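Local atomic coordinates of TqaA (Penicillium aethiopicum, PDB entry 5DLK), a protein that is a nonribosomal peptide synthetase whose condensation-like terminal domain, the part in this chain, probably closes the finished peptide into a macrocycle. Residues 192-197 against 399-404; 70-75 against 408-413; 213-218 against 363-368; 204-209 against 317-322. One frame throughout, in Å; residues are numbered along the deposited sequence.

Contact 1 (192-197 against 399-404); sequences DFAAIY and LPLRGS
Phe-193, Ala-194 and Tyr-197 pack against Leu-399, Pro-400 and Leu-401 in a buried, mainly apolar contact between the C-terminal end of helix 186-197 and the loop leading to strand 407-415. Leu-399 sends CD1 to Phe-193 CD1, 3.8 Å away. Ala-194 CB meets Pro-400 CD at 3.6 Å, and its CA lies against Leu-401 CD2. Leu-401 CD2 packs on Tyr-197 CD2 at 3.8 Å and comes more loosely to the edge of the Phe-193 ring. The Tyr-197 and Leu-401 side chains cross at about a right angle. Tyr-197 holds CG anti to its own N (chi1 180°), which directs the ring along the loop toward Arg-402. Arg-402 O sits in plane at the ring edge, 4.0 Å from Tyr-197 CE2. One water joins the two: Tyr-197 OH donates to it at 2.7 Å, and it donates to Arg-402 O at 2.6 Å. The hydroxyl also bonds Asn-80 N. A phenylalanine in place of Tyr-197 would probably keep the leucine packing but leave the water and Asn-80 N without their hydroxyl partner. Between the two segments the join is apolar packing plus one water bridge; direct hydrogen bonds to the loop backbone, at Pro-400 and Arg-402, come from Asn-198, just past the helix.

Contact 2 (70-75 against 408-413); sequences YNWTIK and VQYSKF
Asn-71 and Ser-411 form a hydrogen-bonded pair of an antiparallel ladder, as do Thr-73 and Gln-409. Asn-71 N donates to Ser-411 O at 2.8 Å, and Thr-73 N donates to Gln-409 O at 2.9 Å. The return bonds run from Ser-411 N and Gln-409 N. Trp-72 and Tyr-410 form the non-hydrogen-bonded pair between these rungs. Tyr-70 with Lys-412 and Ile-74 with Val-408 flank them, and all three pairs share one face. There Tyr-410 turns its edge to the face of the Trp-72 six-membered ring, with planes at 62° and centroids 5.3 Å apart. Tyr-410 CB also presses on Trp-72 CZ3 at 3.4 Å. CG of Tyr-410 is anti to the backbone N (chi1 168°), and the ring runs beside Tyr-70. Tyr-410 OH meets the Tyr-70 ring edge in plane, 3.3 Å from CE1. On the other face Asn-71 ND2 stands over the centre of the Phe-413 ring, 3.3 Å above its plane. The same ND2 donates to a water shared with Ser-411 OG, while OD1 bonds Ser-69 OG. A second water links Thr-73 OG1, Gln-409 O and Ser-411 OG. Further out, Phe-190 meets Trp-72 and Tyr-70 edge-to-face. Strand 407-415 is the outermost strand of this mixed sheet of the condensation domain. Strand 67-75 lies between it and strand 169-177, and helix 132-144 covers Thr-73, Ser-411 and Phe-413.

Contact 3 (213-218 against 363-368); sequences YHRVSS and HEHVEL
Arg-215 and Glu-367 cross at about a right angle, with the guanidinium and carboxylate planes 89° apart. They form an end-on salt bridge in which both terminal nitrogens hold one oxygen. Arg-215 NH1 reaches Glu-367 OE2 at 2.9 Å, on its anti side. Arg-215 NH2 reaches the same Glu-367 OE2 at 3.2 Å, from above the carboxylate plane. Arg-215 NH1 also donates to His-365 O at 2.8 Å, nearly along the C=O axis. Both acceptors lie in the guanidinium plane, which fixes its tilt. A bend in the arginine chain (chi3 -51°) turns the guanidinium toward His-365 O and Glu-367. The His-365 ring runs past Arg-215 in the opposite direction, its plane 65° from the guanidinium. Arg-215 CD lies near the ring edge, 4.2 Å from His-365 CD2. A water joins His-365 NE2 and Ser-218 OG. A leucine in place of Arg-215 would probably leave Glu-367 OE2 and His-365 O without their shared donor across the contact. Glu-367 OE1 is taken by Gln-56 N, so its carboxylate has a second anchor. Glu-367 is the N-cap residue of helix 368-375. The contact ties helix 208-218 to the turn before that helix, and helix 227-235 packs on His-365 and Val-366.

Contact 4 (204-209 against 317-322); sequences PTSDFA and MDNIES
Asn-319 reaches from its turn into the backbone of Thr-205 and Ser-206. Asn-319 CB lies 3.8 Å from Ser-206 OG and 4.1 Å from Thr-205 OG1. CG is anti to the carbonyl carbon (chi1 -55°), and the amide passes alongside the Thr-205 to Ser-206 peptide. At the tip the two branches differ. Asn-319 OD1 comes no nearer than 4.2 Å to Pro-204 O. Asn-319 ND2 donates to Ser-206 OG at 3.2 Å, with an angle of 154° at the hydrogen and the hydroxyl tilted 18° from the amide plane. Asn-319 ND2 also lies 3.1 Å from Ser-206 N, but both are donors and no bond forms. It rests close to Thr-205 CA as well. Asn-319 is the third residue of a type II beta turn from Met-317 to Ile-320, and it has the left-handed backbone such a turn needs there. That turn sets Asp-318 O near Ser-206 OG too, in a weak and long contact. On the other segment, Asp-207 is the N-cap of helix 208-218, and its OD1 receives His-210 N. Ser-206, which meets Asn-319, is the residue just before that cap. Beside this pair a water spans the segments. It donates to Ser-322 O at 2.6 Å and is hydrogen-bonded to Thr-205 OG1. Ser-322 N bonds back to Asn-319 O, three residues earlier, so a second tight bend follows the first. Asp-207 OD2 is held by Ser-96 OG, and Met-317 packs on Tyr-211 and His-214 of the helix.

How the contacts relate
Contacts 1 and 2 form one continuous packed region. Leu-399 N lies 3.6 Å from Trp-72 CZ3, and Leu-401 CD1 lies 3.8 Å from Ile-74 CD1. Contacts 3 and 4 share helix 208-218 and also touch, with Met-317 CE 3.5 Å from His-214 CB. Contacts 2 and 3 are far apart, with centres 36 Å from each other on opposite sides of the chain's centre. Contact 4, in contrast, comes to about 6 Å of contact 1 between nearest atoms, without touching. Two contacts lie near residues that bind phosphopantetheine, although none is bound here. The side chain of Tyr-70 is about 7 Å from Gly-183, and that of His-365 is about 8 Å from that of Asn-311.

Contact 1 (192-197 against 399-404)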
# COMPACT_ATOMS: atom_id res chain seq x y z
N ASP A 192 -0.85 7.28 -17.15
CA ASP A 192 -1.48 6.50 -18.21
C ASP A 192 -2.85 7.08 -18.60
O ASP A 192 -3.17 7.16 -19.79
CB ASP A 192 -1.65 5.04 -17.81
CG ASP A 192 -0.34 4.25 -17.90
OD1 ASP A 192 0.73 4.88 -18.06
OD2 ASP A 192 -0.40 3.00 -17.80
N PHE A 193 -3.65 7.47 -17.61
CA PHE A 193 -4.95 8.08 -17.90
C PHE A 193 -4.77 9.32 -18.77
O PHE A 193 -5.39 9.45 -19.83
CB PHE A 193 -5.70 8.45 -16.60
CG PHE A 193 -7.12 8.92 -16.84
CD1 PHE A 193 -7.38 10.22 -17.25
CD2 PHE A 193 -8.19 8.07 -16.61
CE1 PHE A 193 -8.68 10.65 -17.47
CE2 PHE A 193 -9.50 8.49 -16.82
CZ PHE A 193 -9.74 9.79 -17.25
N ALA A 194 -3.91 10.23 -18.33
CA ALA A 194 -3.67 11.47 -19.05
C ALA A 194 -3.16 11.19 -20.46
O ALA A 194 -3.64 11.80 -21.43
CB ALA A 194 -2.70 12.33 -18.30
N ALA A 195 -2.22 10.26 -20.59
CA ALA A 195 -1.65 9.91 -21.88
C ALA A 195 -2.70 9.35 -22.84
O ALA A 195 -2.69 9.65 -24.03
CB ALA A 195 -0.50 8.90 -21.71
N ILE A 196 -3.63 8.55 -22.31
CA ILE A 196 -4.67 7.96 -23.14
C ILE A 196 -5.64 9.05 -23.59
O ILE A 196 -6.02 9.10 -24.77
CB ILE A 196 -5.43 6.85 -22.41
CG1 ILE A 196 -4.52 5.64 -22.21
CG2 ILE A 196 -6.69 6.46 -23.18
CD1 ILE A 196 -5.10 4.60 -21.27
N TYR A 197 -6.03 9.92 -22.66
CA TYR A 197 -6.86 11.07 -23.00
C TYR A 197 -6.16 11.98 -24.01
O TYR A 197 -6.79 12.46 -24.97
CB TYR A 197 -7.22 11.85 -21.74
CG TYR A 197 -8.09 13.07 -21.98
CD1 TYR A 197 -9.47 12.98 -21.97
CD2 TYR A 197 -7.52 14.32 -22.22
CE1 TYR A 197 -10.27 14.09 -22.19
CE2 TYR A 197 -8.30 15.43 -22.44
CZ TYR A 197 -9.68 15.31 -22.43
OH TYR A 197 -10.46 16.42 -22.65
N LEU A 399 -2.72 15.25 -13.17
CA LEU A 399 -3.40 14.64 -14.30
C LEU A 399 -3.37 15.66 -15.43
O LEU A 399 -4.32 16.43 -15.60
CB LEU A 399 -4.84 14.26 -13.95
CG LEU A 399 -5.59 13.30 -14.87
CD1 LEU A 399 -5.12 11.88 -14.63
CD2 LEU A 399 -7.09 13.41 -14.66
N PRO A 400 -2.26 15.71 -16.17
CA PRO A 400 -2.01 16.77 -17.15
C PRO A 400 -2.83 16.62 -18.44
O PRO A 400 -2.26 16.36 -19.51
CB PRO A 400 -0.51 16.62 -17.42
CG PRO A 400 -0.23 15.16 -17.20
CD PRO A 400 -1.14 14.75 -16.08
N LEU A 401 -4.14 16.78 -18.34
CA LEU A 401 -5.01 16.72 -19.51
C LEU A 401 -4.73 17.89 -20.46
O LEU A 401 -4.63 19.04 -20.02
CB LEU A 401 -6.49 16.70 -19.10
CG LEU A 401 -6.91 15.60 -18.11
CD1 LEU A 401 -8.42 15.57 -17.93
CD2 LEU A 401 -6.38 14.25 -18.57
N ARG A 402 -4.61 17.60 -21.75
CA ARG A 402 -4.31 18.62 -22.76
C ARG A 402 -5.54 19.47 -23.08
O ARG A 402 -6.65 18.95 -23.20
CB ARG A 402 -3.77 17.95 -24.04
CG ARG A 402 -3.11 18.88 -25.06
CD ARG A 402 -2.60 20.18 -24.44
NE ARG A 402 -2.49 21.26 -25.43
CZ ARG A 402 -2.33 22.54 -25.12
NH1 ARG A 402 -2.27 22.93 -23.85
NH2 ARG A 402 -2.24 23.45 -26.09
N GLY A 403 -5.34 20.78 -23.20
CA GLY A 403 -6.39 21.71 -23.55
C GLY A 403 -5.95 23.15 -23.31
O GLY A 403 -5.16 23.41 -22.41
N SER A 404 -6.47 24.08 -24.11
CA SER A 404 -6.08 25.49 -24.00
C SER A 404 -6.47 26.07 -22.64
O SER A 404 -5.65 26.68 -21.96
CB SER A 404 -6.71 26.32 -25.12
OG SER A 404 -8.03 25.87 -25.41
O HOH W 1 -9.18 18.47 -23.79

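Contact 2 (70-75 against 408-413)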
# COMPACT_ATOMS: atom_id res chain seq x y z
N TYR A 70 -10.06 8.74 -5.69
CA TYR A 70 -9.12 9.72 -6.20
C TYR A 70 -9.89 10.71 -7.09
O TYR A 70 -10.47 10.32 -8.09
CB TYR A 70 -8.00 9.05 -6.98
CG TYR A 70 -7.04 8.31 -6.06
CD1 TYR A 70 -6.27 9.00 -5.14
CD2 TYR A 70 -6.91 6.92 -6.13
CE1 TYR A 70 -5.40 8.34 -4.29
CE2 TYR A 70 -6.03 6.24 -5.28
CZ TYR A 70 -5.28 6.97 -4.37
OH TYR A 70 -4.39 6.33 -3.52
N ASN A 71 -9.88 11.98 -6.69
CA ASN A 71 -10.82 12.97 -7.21
C ASN A 71 -10.12 14.06 -8.01
O ASN A 71 -9.21 14.71 -7.51
CB ASN A 71 -11.59 13.61 -6.07
CG ASN A 71 -12.25 12.59 -5.19
OD1 ASN A 71 -12.62 11.51 -5.64
ND2 ASN A 71 -12.40 12.93 -3.91
N TRP A 72 -10.57 14.27 -9.24
CA TRP A 72 -9.97 15.26 -10.11
C TRP A 72 -10.98 16.33 -10.48
O TRP A 72 -11.94 16.05 -11.18
CB TRP A 72 -9.43 14.59 -11.36
CG TRP A 72 -8.35 13.59 -11.07
CD1 TRP A 72 -8.48 12.23 -11.01
CD2 TRP A 72 -7.00 13.89 -10.75
NE1 TRP A 72 -7.27 11.66 -10.69
CE2 TRP A 72 -6.34 12.66 -10.53
CE3 TRP A 72 -6.26 15.08 -10.65
CZ2 TRP A 72 -4.98 12.59 -10.23
CZ3 TRP A 72 -4.92 15.00 -10.33
CH2 TRP A 72 -4.29 13.76 -10.12
N THR A 73 -10.77 17.55 -10.00
CA THR A 73 -11.66 18.66 -10.34
C THR A 73 -11.11 19.34 -11.59
O THR A 73 -10.00 19.88 -11.57
CB THR A 73 -11.78 19.68 -9.20
OG1 THR A 73 -12.21 19.02 -8.00
CG2 THR A 73 -12.80 20.77 -9.55
N ILE A 74 -11.89 19.30 -12.66
CA ILE A 74 -11.45 19.75 -13.98
C ILE A 74 -12.25 21.00 -14.38
O ILE A 74 -13.47 20.96 -14.42
CB ILE A 74 -11.66 18.66 -15.04
CG1 ILE A 74 -10.99 17.34 -14.60
CG2 ILE A 74 -11.10 19.11 -16.38
CD1 ILE A 74 -11.32 16.16 -15.49
N LYS A 75 -11.55 22.10 -14.66
CA LYS A 75 -12.22 23.35 -15.02
C LYS A 75 -11.69 23.93 -16.32
O LYS A 75 -10.48 23.99 -16.53
CB LYS A 75 -12.06 24.39 -13.91
CG LYS A 75 -12.89 24.11 -12.68
CD LYS A 75 -12.57 25.08 -11.56
CE LYS A 75 -13.39 24.76 -10.33
NZ LYS A 75 -12.92 25.52 -9.14
N VAL A 408 -6.66 21.28 -13.71
CA VAL A 408 -7.01 20.02 -13.06
C VAL A 408 -6.42 19.98 -11.65
O VAL A 408 -5.21 20.16 -11.47
CB VAL A 408 -6.51 18.81 -13.87
CG1 VAL A 408 -6.92 17.52 -13.18
CG2 VAL A 408 -7.06 18.84 -15.30
N GLN A 409 -7.27 19.77 -10.65
CA GLN A 409 -6.84 19.76 -9.25
C GLN A 409 -7.13 18.41 -8.58
O GLN A 409 -8.19 17.82 -8.76
CB GLN A 409 -7.53 20.88 -8.48
CG GLN A 409 -6.97 22.27 -8.77
CD GLN A 409 -5.58 22.47 -8.17
OE1 GLN A 409 -4.59 22.59 -8.90
NE2 GLN A 409 -5.50 22.50 -6.84
N TYR A 410 -6.17 17.95 -7.78
CA TYR A 410 -6.26 16.66 -7.10
C TYR A 410 -6.80 16.77 -5.69
O TYR A 410 -6.48 17.71 -4.97
CB TYR A 410 -4.87 16.00 -7.05
CG TYR A 410 -4.75 14.80 -6.12
CD1 TYR A 410 -4.98 13.52 -6.60
CD2 TYR A 410 -4.37 14.95 -4.78
CE1 TYR A 410 -4.86 12.41 -5.78
CE2 TYR A 410 -4.25 13.83 -3.94
CZ TYR A 410 -4.49 12.57 -4.46
OH TYR A 410 -4.39 11.46 -3.66
N SER A 411 -7.61 15.80 -5.29
CA SER A 411 -7.98 15.62 -3.89
C SER A 411 -8.43 14.17 -3.71
O SER A 411 -8.53 13.44 -4.69
CB SER A 411 -9.09 16.60 -3.48
OG SER A 411 -10.30 16.32 -4.15
N LYS A 412 -8.70 13.73 -2.49
CA LYS A 412 -9.12 12.34 -2.32
C LYS A 412 -9.99 12.14 -1.10
O LYS A 412 -10.00 12.96 -0.17
CB LYS A 412 -7.89 11.42 -2.24
CG LYS A 412 -7.05 11.64 -0.98
CD LYS A 412 -5.93 10.62 -0.87
CE LYS A 412 -5.01 10.96 0.32
NZ LYS A 412 -5.81 11.07 1.55
N PHE A 413 -10.76 11.05 -1.13
CA PHE A 413 -11.42 10.53 0.05
C PHE A 413 -10.70 9.20 0.35
O PHE A 413 -10.27 8.52 -0.58
CB PHE A 413 -12.90 10.25 -0.16
CG PHE A 413 -13.69 11.38 -0.77
CD1 PHE A 413 -13.47 12.70 -0.40
CD2 PHE A 413 -14.67 11.10 -1.72
CE1 PHE A 413 -14.24 13.73 -0.98
CE2 PHE A 413 -15.43 12.12 -2.30
CZ PHE A 413 -15.20 13.43 -1.92
O HOH W 2 -12.14 15.55 -2.65
O HOH W 3 -10.25 17.71 -6.64

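Contact 3 (213-218 against 363-368)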
# COMPACT_ATOMS: atom_id res chain seq x y z
N TYR A 213 3.05 -14.68 -11.01
CA TYR A 213 3.65 -15.84 -11.70
C TYR A 213 5.17 -15.84 -11.56
O TYR A 213 5.79 -16.89 -11.33
CB TYR A 213 3.25 -15.86 -13.18
CG TYR A 213 1.80 -16.27 -13.38
CD1 TYR A 213 1.34 -17.51 -12.96
CD2 TYR A 213 0.89 -15.41 -14.00
CE1 TYR A 213 0.01 -17.89 -13.13
CE2 TYR A 213 -0.43 -15.78 -14.18
CZ TYR A 213 -0.87 -17.02 -13.74
OH TYR A 213 -2.18 -17.40 -13.91
N HIS A 214 5.77 -14.67 -11.71
CA HIS A 214 7.22 -14.54 -11.58
C HIS A 214 7.72 -14.91 -10.17
O HIS A 214 8.75 -15.57 -10.04
CB HIS A 214 7.64 -13.12 -11.94
CG HIS A 214 9.11 -12.98 -12.17
ND1 HIS A 214 10.02 -12.91 -11.14
CD2 HIS A 214 9.83 -12.91 -13.31
CE1 HIS A 214 11.24 -12.79 -11.63
NE2 HIS A 214 11.16 -12.79 -12.95
N ARG A 215 7.01 -14.49 -9.12
CA ARG A 215 7.34 -14.93 -7.76
C ARG A 215 7.39 -16.45 -7.64
O ARG A 215 8.30 -17.01 -7.02
CB ARG A 215 6.34 -14.40 -6.73
CG ARG A 215 6.43 -12.92 -6.43
CD ARG A 215 5.85 -12.64 -5.05
NE ARG A 215 4.53 -13.24 -4.87
CZ ARG A 215 3.86 -13.24 -3.72
NH1 ARG A 215 4.39 -12.67 -2.64
NH2 ARG A 215 2.66 -13.80 -3.65
N VAL A 216 6.39 -17.12 -8.21
CA VAL A 216 6.30 -18.57 -8.11
C VAL A 216 7.39 -19.23 -8.94
O VAL A 216 7.96 -20.24 -8.53
CB VAL A 216 4.90 -19.07 -8.54
CG1 VAL A 216 4.92 -20.58 -8.86
CG2 VAL A 216 3.89 -18.78 -7.45
N SER A 217 7.72 -18.65 -10.08
CA SER A 217 8.74 -19.24 -10.93
C SER A 217 10.11 -19.18 -10.26
O SER A 217 10.96 -20.04 -10.52
CB SER A 217 8.79 -18.54 -12.28
OG SER A 217 9.53 -17.34 -12.19
N SER A 218 10.35 -18.19 -9.41
CA SER A 218 11.67 -18.05 -8.79
C SER A 218 11.78 -18.88 -7.51
O SER A 218 12.88 -19.08 -6.98
CB SER A 218 11.98 -16.58 -8.51
OG SER A 218 11.13 -16.04 -7.52
N HIS A 363 15.05 -10.94 -1.13
CA HIS A 363 14.24 -11.94 -0.42
C HIS A 363 12.94 -11.38 0.14
O HIS A 363 12.17 -12.10 0.77
CB HIS A 363 15.07 -12.54 0.72
CG HIS A 363 16.43 -13.00 0.28
ND1 HIS A 363 16.61 -14.02 -0.63
CD2 HIS A 363 17.67 -12.59 0.65
CE1 HIS A 363 17.91 -14.21 -0.82
NE2 HIS A 363 18.58 -13.36 -0.05
N GLU A 364 12.70 -10.10 -0.10
CA GLU A 364 11.65 -9.37 0.60
C GLU A 364 10.24 -9.57 0.02
O GLU A 364 9.25 -9.07 0.58
CB GLU A 364 11.98 -7.87 0.59
CG GLU A 364 11.81 -7.28 -0.80
CD GLU A 364 12.03 -5.78 -0.88
OE1 GLU A 364 12.73 -5.20 -0.02
OE2 GLU A 364 11.49 -5.20 -1.86
N HIS A 365 10.15 -10.30 -1.09
CA HIS A 365 8.93 -10.42 -1.87
C HIS A 365 8.03 -11.60 -1.49
O HIS A 365 6.90 -11.71 -2.00
CB HIS A 365 9.31 -10.56 -3.34
CG HIS A 365 10.17 -11.75 -3.61
ND1 HIS A 365 11.54 -11.73 -3.47
CD2 HIS A 365 9.85 -13.03 -3.96
CE1 HIS A 365 12.03 -12.93 -3.74
NE2 HIS A 365 11.02 -13.73 -4.04
N VAL A 366 8.51 -12.49 -0.63
CA VAL A 366 7.76 -13.69 -0.29
C VAL A 366 6.69 -13.42 0.78
O VAL A 366 6.82 -12.47 1.54
CB VAL A 366 8.68 -14.81 0.20
CG1 VAL A 366 9.53 -15.33 -0.98
CG2 VAL A 366 9.56 -14.34 1.38
N GLU A 367 5.67 -14.27 0.83
CA GLU A 367 4.58 -14.13 1.81
C GLU A 367 5.06 -14.20 3.25
O GLU A 367 5.82 -15.10 3.59
CB GLU A 367 3.54 -15.23 1.61
CG GLU A 367 2.90 -15.21 0.22
CD GLU A 367 1.94 -14.03 0.06
OE1 GLU A 367 0.79 -14.15 0.54
OE2 GLU A 367 2.34 -13.02 -0.55
N LEU A 368 4.61 -13.28 4.10
CA LEU A 368 5.01 -13.28 5.52
C LEU A 368 4.72 -14.62 6.21
O LEU A 368 5.57 -15.14 6.94
CB LEU A 368 4.29 -12.16 6.28
CG LEU A 368 4.67 -11.99 7.76
CD1 LEU A 368 6.18 -11.62 7.89
CD2 LEU A 368 3.80 -10.95 8.43
O HOH W 4 11.53 -16.68 -4.35

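Contact 4 (204-209 against 317-322)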
# COMPACT_ATOMS: atom_id res chain seq x y z
N PRO A 204 3.89 -1.16 -24.11
CA PRO A 204 3.25 -2.28 -23.41
C PRO A 204 3.79 -2.42 -21.98
O PRO A 204 4.88 -1.94 -21.67
CB PRO A 204 3.61 -3.50 -24.28
CG PRO A 204 4.67 -3.03 -25.23
CD PRO A 204 4.45 -1.56 -25.41
N THR A 205 3.00 -3.06 -21.12
CA THR A 205 3.36 -3.18 -19.71
C THR A 205 2.96 -4.56 -19.21
O THR A 205 2.23 -5.28 -19.89
CB THR A 205 2.66 -2.10 -18.86
OG1 THR A 205 3.15 -2.14 -17.51
CG2 THR A 205 1.16 -2.32 -18.87
N SER A 206 3.44 -4.93 -18.03
CA SER A 206 3.02 -6.18 -17.40
C SER A 206 1.90 -5.90 -16.43
O SER A 206 1.65 -4.74 -16.09
CB SER A 206 4.19 -6.85 -16.69
OG SER A 206 5.25 -7.08 -17.60
N ASP A 207 1.19 -6.93 -16.00
CA ASP A 207 0.18 -6.70 -14.98
C ASP A 207 0.56 -7.38 -13.67
O ASP A 207 1.61 -8.00 -13.56
CB ASP A 207 -1.21 -7.16 -15.44
CG ASP A 207 -1.26 -8.61 -15.86
OD1 ASP A 207 -0.30 -9.37 -15.59
OD2 ASP A 207 -2.29 -9.00 -16.45
N PHE A 208 -0.31 -7.23 -12.68
CA PHE A 208 -0.03 -7.76 -11.36
C PHE A 208 0.01 -9.29 -11.39
O PHE A 208 0.82 -9.90 -10.70
CB PHE A 208 -1.08 -7.25 -10.36
CG PHE A 208 -0.79 -7.64 -8.95
CD1 PHE A 208 0.35 -7.18 -8.31
CD2 PHE A 208 -1.65 -8.49 -8.27
CE1 PHE A 208 0.63 -7.55 -7.01
CE2 PHE A 208 -1.39 -8.86 -6.97
CZ PHE A 208 -0.25 -8.40 -6.34
N ALA A 209 -0.84 -9.92 -12.19
CA ALA A 209 -0.80 -11.38 -12.29
C ALA A 209 0.60 -11.86 -12.70
O ALA A 209 1.08 -12.88 -12.20
CB ALA A 209 -1.85 -11.89 -13.27
N MET A 317 12.20 -8.48 -13.22
CA MET A 317 11.18 -8.81 -14.21
C MET A 317 10.90 -7.56 -15.02
O MET A 317 11.08 -6.44 -14.53
CB MET A 317 9.91 -9.36 -13.54
CG MET A 317 8.85 -8.34 -13.15
SD MET A 317 7.41 -9.13 -12.36
CE MET A 317 8.18 -9.85 -10.93
N ASP A 318 10.49 -7.75 -16.27
CA ASP A 318 10.17 -6.62 -17.14
C ASP A 318 9.04 -5.80 -16.54
O ASP A 318 8.07 -6.37 -16.03
CB ASP A 318 9.80 -7.10 -18.54
CG ASP A 318 10.94 -7.80 -19.25
OD1 ASP A 318 12.12 -7.46 -18.97
OD2 ASP A 318 10.67 -8.68 -20.09
N ASN A 319 9.21 -4.48 -16.58
CA ASN A 319 8.20 -3.53 -16.11
C ASN A 319 7.93 -3.57 -14.62
O ASN A 319 6.91 -3.06 -14.16
CB ASN A 319 6.88 -3.73 -16.86
CG ASN A 319 7.05 -3.65 -18.36
OD1 ASN A 319 7.82 -2.84 -18.86
ND2 ASN A 319 6.35 -4.52 -19.08
N ILE A 320 8.84 -4.17 -13.85
CA ILE A 320 8.67 -4.25 -12.40
C ILE A 320 8.50 -2.85 -11.81
O ILE A 320 7.77 -2.66 -10.84
CB ILE A 320 9.86 -5.00 -11.73
CG1 ILE A 320 9.60 -5.22 -10.23
CG2 ILE A 320 11.17 -4.27 -11.93
CD1 ILE A 320 8.32 -5.97 -9.93
N GLU A 321 9.16 -1.88 -12.43
CA GLU A 321 9.15 -0.48 -11.98
C GLU A 321 7.81 0.21 -12.21
O GLU A 321 7.51 1.22 -11.57
CB GLU A 321 10.25 0.30 -12.71
CG GLU A 321 10.18 0.25 -14.25
CD GLU A 321 10.79 -1.02 -14.84
OE1 GLU A 321 11.50 -1.75 -14.11
OE2 GLU A 321 10.57 -1.30 -16.04
N SER A 322 7.00 -0.32 -13.12
CA SER A 322 5.82 0.41 -13.57
C SER A 322 4.51 -0.39 -13.58
O SER A 322 3.45 0.19 -13.80
CB SER A 322 6.09 0.97 -14.98
OG SER A 322 6.30 -0.08 -15.91
O HOH W 5 2.03 0.06 -15.98